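Local coordinates for Peptide/nickel transport system substrate-binding protein (Listeria monocytogenes serotype 1/2a, PDB 5KZT), which binds peptides outside the cell membrane and probably hands them to a membrane transporter for uptake, at residues Q430-F435 with D475-A480; K338-H343 with K479-L484. All blocks are in the same frame, centred on the assembly; numbering follows the deposited sequence.

How the contacts relate
Along the chain from the N terminus, the first segment reached is 338-343, at the end of helix 336-340 and the turn after it; next comes the turn at 430-435, and finally helix 471-487, which supplies the second partner to both contacts. Contact 2 closes a loop of 135 residues between 338-343 and 479-484; contact 1 closes a shorter one of 39 between 430-435 and 475-480. The start of contact 1 falls inside the wider loop, and the two end on overlapping pieces of one helix, sharing Lys479 and Ala480. Their centres lie about 9 Å apart, and Val478 CG2 packs 3.7 Å from Glu339 OE1 between them. Helix 471-487 thus holds both the end of helix 336-340 and the capping turn before helix 433-436.

Contact 1: residues Q430-F435 with D475-A480; sequences QDPSTF and DEMVKA
Across this contact the backbones come closest at Pro432 and Met477, whose CA atoms are 7.0 Å apart, a separation bridged by the side chain of Met477. The motif is a capping turn that leads into helix 433-436, set against the flank of helix 471-487, with the Asp431 carboxylate as the cap. With CG anti to the backbone N (chi1 -179°), Asp431 turns OD2 back to accept from Ser433 N at 3.0 Å, with an N-H...O angle of 159°. Ser433 OG donates to the same OD2 at 2.7 Å, and the two donors reach it from opposite faces of the carboxylate plane. Arg473 adds a salt bridge to OD2, so that oxygen is gripped by three partners, which would probably stabilise its negative charge. Trp474 and Tyr336 also touch Pro432. Met477 lies across this cap at about a right angle to Asp431 and Pro432. Its sulfur SD is 3.7 Å from Asp431 OD2 and 3.9 Å from Ser433 N, in van der Waals contact. The bend at the last torsion of Met477 (chi3 -60°) brings the terminal methyl CE beside the proline ring, 3.7 Å from Pro432 CD.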
ATOM      1  N   GLN A 430      12.224  -1.877   1.306  1.00 18.34           N
ATOM      2  CA  GLN A 430      13.105  -0.817   0.830  1.00 19.70           C
ATOM      3  C   GLN A 430      13.996  -1.249  -0.339  1.00 19.75           C
ATOM      4  O   GLN A 430      15.166  -1.541  -0.176  1.00 20.27           O
ATOM      5  CB  GLN A 430      13.918  -0.238   2.001  1.00 21.85           C
ATOM      6  CG  GLN A 430      14.500   1.129   1.683  1.00 23.85           C
ATOM      7  CD  GLN A 430      15.396   1.651   2.778  1.00 26.63           C
ATOM      8  OE1 GLN A 430      15.075   1.512   3.971  1.00 27.98           O
ATOM      9  NE2 GLN A 430      16.551   2.265   2.385  1.00 28.88           N
ATOM     10  N   ASP A 431      13.401  -1.270  -1.519  1.00 18.76           N
ATOM     11  CA  ASP A 431      14.074  -1.668  -2.750  1.00 18.91           C
ATOM     12  C   ASP A 431      13.158  -1.194  -3.884  1.00 17.72           C
ATOM     13  O   ASP A 431      11.939  -1.158  -3.697  1.00 16.88           O
ATOM     14  CB  ASP A 431      14.229  -3.200  -2.768  1.00 19.21           C
ATOM     15  CG  ASP A 431      14.950  -3.719  -4.004  1.00 19.79           C
ATOM     16  OD1 ASP A 431      16.189  -3.821  -3.976  1.00 21.23           O
ATOM     17  OD2 ASP A 431      14.287  -4.031  -5.007  1.00 19.70           O
ATOM     18  N   PRO A 432      13.716  -0.819  -5.062  1.00 17.62           N
ATOM     19  CA  PRO A 432      12.852  -0.344  -6.144  1.00 16.86           C
ATOM     20  C   PRO A 432      11.793  -1.338  -6.639  1.00 15.93           C
ATOM     21  O   PRO A 432      10.747  -0.925  -7.137  1.00 15.16           O
ATOM     22  CB  PRO A 432      13.847  -0.040  -7.272  1.00 17.75           C
ATOM     23  CG  PRO A 432      15.134   0.227  -6.583  1.00 18.86           C
ATOM     24  CD  PRO A 432      15.144  -0.739  -5.439  1.00 18.67           C
ATOM     25  N   SER A 433      12.072  -2.631  -6.488  1.00 15.97           N
ATOM     26  CA  SER A 433      11.161  -3.685  -6.932  1.00 15.67           C
ATOM     27  C   SER A 433       9.775  -3.621  -6.312  1.00 15.00           C
ATOM     28  O   SER A 433       8.809  -4.039  -6.952  1.00 14.93           O
ATOM     29  CB  SER A 433      11.775  -5.074  -6.710  1.00 16.12           C
ATOM     30  OG  SER A 433      11.973  -5.352  -5.330  1.00 16.52           O
ATOM     31  N   THR A 434       9.646  -3.103  -5.090  1.00 14.68           N
ATOM     32  CA  THR A 434       8.315  -2.936  -4.512  1.00 14.47           C
ATOM     33  C   THR A 434       7.388  -2.118  -5.436  1.00 14.13           C
ATOM     34  O   THR A 434       6.199  -2.421  -5.546  1.00 14.06           O
ATOM     35  CB  THR A 434       8.335  -2.370  -3.074  1.00 14.62           C
ATOM     36  OG1 THR A 434       7.008  -2.459  -2.512  1.00 14.41           O
ATOM     37  CG2 THR A 434       8.847  -0.924  -3.016  1.00 14.92           C
ATOM     38  N   PHE A 435       7.945  -1.131  -6.140  1.00 14.30           N
ATOM     39  CA  PHE A 435       7.201  -0.352  -7.143  1.00 14.22           C
ATOM     40  C   PHE A 435       7.214  -0.995  -8.537  1.00 14.57           C
ATOM     41  O   PHE A 435       6.167  -1.124  -9.197  1.00 14.29           O
ATOM     42  CB  PHE A 435       7.786   1.064  -7.245  1.00 14.63           C
ATOM     43  CG  PHE A 435       7.567   1.902  -6.000  1.00 14.59           C
ATOM     44  CD1 PHE A 435       6.427   2.678  -5.870  1.00 14.69           C
ATOM     45  CD2 PHE A 435       8.503   1.910  -4.969  1.00 15.23           C
ATOM     46  CE1 PHE A 435       6.220   3.433  -4.722  1.00 14.80           C
ATOM     47  CE2 PHE A 435       8.291   2.646  -3.819  1.00 15.11           C
ATOM     48  CZ  PHE A 435       7.139   3.408  -3.700  1.00 15.02           C
ATOM     49  N   ASP A 475      21.375  -1.913 -11.466  1.00 22.26           N
ATOM     50  CA  ASP A 475      21.502  -1.180 -12.740  1.00 22.90           C
ATOM     51  C   ASP A 475      20.329  -1.462 -13.692  1.00 23.20           C
ATOM     52  O   ASP A 475      19.813  -0.554 -14.346  1.00 22.76           O
ATOM     53  CB  ASP A 475      22.843  -1.467 -13.448  1.00 24.82           C
ATOM     54  CG  ASP A 475      24.060  -1.009 -12.636  1.00 25.37           C
ATOM     55  OD1 ASP A 475      23.891  -0.232 -11.678  1.00 24.22           O
ATOM     56  OD2 ASP A 475      25.184  -1.446 -12.949  1.00 26.86           O
ATOM     57  N   GLU A 476      19.906  -2.721 -13.738  1.00 24.52           N
ATOM     58  CA  GLU A 476      18.782  -3.117 -14.571  1.00 25.63           C
ATOM     59  C   GLU A 476      17.473  -2.516 -14.084  1.00 23.19           C
ATOM     60  O   GLU A 476      16.702  -2.025 -14.897  1.00 22.89           O
ATOM     61  CB  GLU A 476      18.696  -4.641 -14.665  1.00 28.60           C
ATOM     62  CG  GLU A 476      19.887  -5.260 -15.394  1.00 32.08           C
ATOM     63  CD  GLU A 476      19.895  -4.978 -16.891  1.00 34.89           C
ATOM     64  OE1 GLU A 476      19.090  -5.599 -17.619  1.00 37.64           O
ATOM     65  OE2 GLU A 476      20.728  -4.155 -17.353  1.00 37.04           O
ATOM     66  N   MET A 477      17.253  -2.498 -12.768  1.00 21.61           N
ATOM     67  CA  MET A 477      16.065  -1.836 -12.206  1.00 20.40           C
ATOM     68  C   MET A 477      15.989  -0.356 -12.585  1.00 19.48           C
ATOM     69  O   MET A 477      14.911   0.155 -12.850  1.00 19.10           O
ATOM     70  CB  MET A 477      15.995  -2.023 -10.676  1.00 20.25           C
ATOM     71  CG  MET A 477      15.600  -3.443 -10.268  1.00 21.43           C
ATOM     72  SD  MET A 477      15.182  -3.686  -8.533  1.00 22.55           S
ATOM     73  CE  MET A 477      16.721  -3.194  -7.761  1.00 21.98           C
ATOM     74  N   VAL A 478      17.136   0.330 -12.623  1.00 19.77           N
ATOM     75  CA  VAL A 478      17.188   1.733 -13.069  1.00 19.79           C
ATOM     76  C   VAL A 478      16.672   1.812 -14.507  1.00 20.58           C
ATOM     77  O   VAL A 478      15.791   2.620 -14.829  1.00 20.50           O
ATOM     78  CB  VAL A 478      18.619   2.309 -12.936  1.00 20.44           C
ATOM     79  CG1 VAL A 478      18.729   3.698 -13.569  1.00 21.64           C
ATOM     80  CG2 VAL A 478      19.028   2.343 -11.459  1.00 20.00           C
ATOM     81  N   LYS A 479      17.193   0.937 -15.361  1.00 21.52           N
ATOM     82  CA  LYS A 479      16.794   0.914 -16.762  1.00 23.19           C
ATOM     83  C   LYS A 479      15.305   0.637 -16.956  1.00 21.97           C
ATOM     84  O   LYS A 479      14.686   1.171 -17.881  1.00 22.73           O
ATOM     85  CB  LYS A 479      17.608  -0.127 -17.536  1.00 25.93           C
ATOM     86  CG  LYS A 479      19.076   0.204 -17.661  1.00 28.15           C
ATOM     87  CD  LYS A 479      19.800  -0.914 -18.401  1.00 31.17           C
ATOM     88  CE  LYS A 479      21.267  -0.617 -18.555  1.00 33.69           C
ATOM     89  NZ  LYS A 479      21.486   0.690 -19.239  1.00 35.73           N
ATOM     90  N   ALA A 480      14.742  -0.201 -16.086  1.00 20.46           N
ATOM     91  CA  ALA A 480      13.346  -0.595 -16.197  1.00 19.96           C
ATOM     92  C   ALA A 480      12.399   0.590 -16.174  1.00 19.04           C
ATOM     93  O   ALA A 480      11.391   0.573 -16.872  1.00 19.15           O
ATOM     94  CB  ALA A 480      12.975  -1.562 -15.087  1.00 19.58           C
TER

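Contact 2: residues K338-H343 with K479-L484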
ATOM      1  N   LYS A 338      17.834   9.988  -9.078  1.00 19.57           N
ATOM      2  CA  LYS A 338      18.903  10.761  -9.741  1.00 20.96           C
ATOM      3  C   LYS A 338      19.523   9.956 -10.915  1.00 21.38           C
ATOM      4  O   LYS A 338      19.763  10.500 -12.000  1.00 22.04           O
ATOM      5  CB  LYS A 338      19.960  11.184  -8.701  1.00 22.00           C
ATOM      6  CG  LYS A 338      21.145  11.982  -9.221  1.00 23.60           C
ATOM      7  CD  LYS A 338      22.273  12.087  -8.188  1.00 24.65           C
ATOM      8  CE  LYS A 338      23.457  12.906  -8.701  1.00 26.03           C
ATOM      9  NZ  LYS A 338      24.078  12.308  -9.914  1.00 26.73           N
ATOM     10  N   GLU A 339      19.748   8.663 -10.705  1.00 21.11           N
ATOM     11  CA  GLU A 339      20.280   7.778 -11.761  1.00 21.75           C
ATOM     12  C   GLU A 339      19.273   7.545 -12.883  1.00 21.25           C
ATOM     13  O   GLU A 339      19.654   7.460 -14.037  1.00 21.70           O
ATOM     14  CB  GLU A 339      20.749   6.434 -11.182  1.00 21.67           C
ATOM     15  CG  GLU A 339      21.835   6.594 -10.131  1.00 22.48           C
ATOM     16  CD  GLU A 339      22.366   5.288  -9.603  1.00 22.66           C
ATOM     17  OE1 GLU A 339      21.636   4.274  -9.607  1.00 22.63           O
ATOM     18  OE2 GLU A 339      23.521   5.289  -9.171  1.00 23.25           O
ATOM     19  N   SER A 340      17.993   7.427 -12.540  1.00 20.45           N
ATOM     20  CA  SER A 340      16.941   7.236 -13.539  1.00 20.29           C
ATOM     21  C   SER A 340      16.668   8.494 -14.361  1.00 21.23           C
ATOM     22  O   SER A 340      16.285   8.401 -15.533  1.00 20.95           O
ATOM     23  CB  SER A 340      15.642   6.807 -12.864  1.00 19.32           C
ATOM     24  OG  SER A 340      14.740   6.270 -13.812  1.00 18.79           O
ATOM     25  N   GLY A 341      16.837   9.658 -13.730  1.00 21.86           N
ATOM     26  CA  GLY A 341      16.413  10.930 -14.302  1.00 22.94           C
ATOM     27  C   GLY A 341      14.908  11.114 -14.316  1.00 22.70           C
ATOM     28  O   GLY A 341      14.127  10.226 -13.888  1.00 22.32           O
ATOM     29  N   LYS A 342      14.487  12.264 -14.825  1.00 23.57           N
ATOM     30  CA  LYS A 342      13.062  12.564 -14.925  1.00 23.52           C
ATOM     31  C   LYS A 342      12.461  11.885 -16.158  1.00 22.97           C
ATOM     32  O   LYS A 342      13.141  11.712 -17.155  1.00 23.15           O
ATOM     33  CB  LYS A 342      12.823  14.068 -14.966  1.00 25.08           C
ATOM     34  CG  LYS A 342      13.193  14.768 -13.675  1.00 26.55           C
ATOM     35  CD  LYS A 342      13.033  16.271 -13.823  1.00 28.81           C
ATOM     36  CE  LYS A 342      13.231  17.024 -12.515  1.00 30.37           C
ATOM     37  NZ  LYS A 342      14.527  16.696 -11.845  1.00 31.45           N
ATOM     38  N   HIS A 343      11.191  11.497 -16.049  1.00 21.79           N
ATOM     39  CA  HIS A 343      10.412  10.955 -17.150  1.00 21.55           C
ATOM     40  C   HIS A 343       9.069  11.653 -17.259  1.00 21.27           C
ATOM     41  O   HIS A 343       8.511  12.066 -16.240  1.00 20.63           O
ATOM     42  CB  HIS A 343      10.171   9.468 -16.911  1.00 20.89           C
ATOM     43  CG  HIS A 343      11.411   8.715 -16.603  1.00 21.18           C
ATOM     44  ND1 HIS A 343      12.175   8.114 -17.578  1.00 22.09           N
ATOM     45  CD2 HIS A 343      12.044   8.490 -15.430  1.00 21.14           C
ATOM     46  CE1 HIS A 343      13.223   7.541 -17.013  1.00 22.33           C
ATOM     47  NE2 HIS A 343      13.172   7.762 -15.712  1.00 21.45           N
ATOM     48  N   LYS A 479      17.193   0.937 -15.361  1.00 21.52           N
ATOM     49  CA  LYS A 479      16.794   0.914 -16.762  1.00 23.19           C
ATOM     50  C   LYS A 479      15.305   0.637 -16.956  1.00 21.97           C
ATOM     51  O   LYS A 479      14.686   1.171 -17.881  1.00 22.73           O
ATOM     52  CB  LYS A 479      17.608  -0.127 -17.536  1.00 25.93           C
ATOM     53  CG  LYS A 479      19.076   0.204 -17.661  1.00 28.15           C
ATOM     54  CD  LYS A 479      19.800  -0.914 -18.401  1.00 31.17           C
ATOM     55  CE  LYS A 479      21.267  -0.617 -18.555  1.00 33.69           C
ATOM     56  NZ  LYS A 479      21.486   0.690 -19.239  1.00 35.73           N
ATOM     57  N   ALA A 480      14.742  -0.201 -16.086  1.00 20.46           N
ATOM     58  CA  ALA A 480      13.346  -0.595 -16.197  1.00 19.96           C
ATOM     59  C   ALA A 480      12.399   0.590 -16.174  1.00 19.04           C
ATOM     60  O   ALA A 480      11.391   0.573 -16.872  1.00 19.15           O
ATOM     61  CB  ALA A 480      12.975  -1.562 -15.087  1.00 19.58           C
ATOM     62  N   GLU A 481      12.711   1.613 -15.372  1.00 17.72           N
ATOM     63  CA  GLU A 481      11.808   2.748 -15.238  1.00 17.78           C
ATOM     64  C   GLU A 481      11.685   3.532 -16.547  1.00 19.10           C
ATOM     65  O   GLU A 481      10.609   4.052 -16.878  1.00 19.87           O
ATOM     66  CB  GLU A 481      12.209   3.666 -14.071  1.00 17.10           C
ATOM     67  CG  GLU A 481      11.083   4.633 -13.699  1.00 17.54           C
ATOM     68  CD  GLU A 481      11.370   5.468 -12.462  1.00 17.59           C
ATOM     69  OE1 GLU A 481      10.509   5.515 -11.574  1.00 17.39           O
ATOM     70  OE2 GLU A 481      12.446   6.086 -12.381  1.00 18.30           O
ATOM     71  N   LYS A 482      12.784   3.630 -17.289  1.00 20.71           N
ATOM     72  CA  LYS A 482      12.737   4.280 -18.608  1.00 21.19           C
ATOM     73  C   LYS A 482      11.791   3.585 -19.583  1.00 20.65           C
ATOM     74  O   LYS A 482      11.067   4.243 -20.335  1.00 20.56           O
ATOM     75  CB  LYS A 482      14.119   4.354 -19.227  1.00 22.56           C
ATOM     76  CG  LYS A 482      14.170   5.333 -20.386  1.00 23.50           C
ATOM     77  CD  LYS A 482      15.471   5.222 -21.164  1.00 24.70           C
ATOM     78  CE  LYS A 482      15.433   6.101 -22.392  1.00 25.58           C
ATOM     79  NZ  LYS A 482      14.732   5.478 -23.548  1.00 25.18           N
ATOM     80  N   ILE A 483      11.800   2.260 -19.553  1.00 20.30           N
ATOM     81  CA  ILE A 483      10.910   1.458 -20.391  1.00 19.95           C
ATOM     82  C   ILE A 483       9.446   1.742 -20.013  1.00 18.95           C
ATOM     83  O   ILE A 483       8.605   2.016 -20.863  1.00 18.94           O
ATOM     84  CB  ILE A 483      11.205  -0.058 -20.244  1.00 20.11           C
ATOM     85  CG1 ILE A 483      12.623  -0.379 -20.720  1.00 20.92           C
ATOM     86  CG2 ILE A 483      10.197  -0.874 -21.058  1.00 20.09           C
ATOM     87  CD1 ILE A 483      13.067  -1.783 -20.424  1.00 21.23           C
ATOM     88  N   LEU A 484       9.164   1.680 -18.724  1.00 18.30           N
ATOM     89  CA  LEU A 484       7.793   1.845 -18.213  1.00 17.64           C
ATOM     90  C   LEU A 484       7.216   3.227 -18.543  1.00 17.68           C
ATOM     91  O   LEU A 484       6.073   3.341 -18.985  1.00 17.22           O
ATOM     92  CB  LEU A 484       7.775   1.630 -16.699  1.00 17.19           C
ATOM     93  CG  LEU A 484       6.428   1.603 -15.996  1.00 16.87           C
ATOM     94  CD1 LEU A 484       5.688   0.330 -16.343  1.00 16.77           C
ATOM     95  CD2 LEU A 484       6.576   1.725 -14.482  1.00 16.57           C
TER
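Ser340 and Glu481 meet through a short hydrogen bond, in which Ser340 OG donates to Glu481 OE2 at 2.7 Å on the anti lone pair of that oxygen. This is the tight part of the contact, where the end of helix 336-340 meets helix 471-487; the CA atoms of Ser340 and Glu481 are 7.0 Å apart. Glu481 sets CG anti to its own N (chi1 -165°) and extends beyond it, carrying the carboxylate across to the serine. Ser340 CB also lies close, 3.3 Å from Glu481 OE2. The serine oxygen has a second role, accepting from His343 NE2 at 2.9 Å, nearly in the imidazole plane (13° out of it). A chain of two hydrogen bonds thus runs from His343 through Ser340 to Glu481, with the hydroxyl as both acceptor and donor. At its other nitrogen, ND1, the ring is hydrogen-bonded to Thr486, a grip at both ends that should restrain its rotation. Glu481 O lies over one face of the imidazole.

The looser side is formed by Lys482. Its backbone and the start of its side chain lie against CE1 of the imidazole, obliquely to the ring, with His343 CE1 3.7 Å from Lys482 CA and 4.0 Å from Lys482 CB. Beyond this the exposed lysine chain leads away from the contact, and NZ forms a salt bridge with Asp487.

Gly341 leaves the helix with positive phi (72°), and the turn it begins brings His343 back beside Ser340. Asn320 donates to Glu481 OE2 and also binds Gly341 O, while Val322 N binds OE1. The buried carboxylate therefore joins helix 471-487 to both helix 336-340 and the segment just after strand 316-317, which pairs antiparallel with strand 491-503 in the mixed sheet of this solute-binding fold.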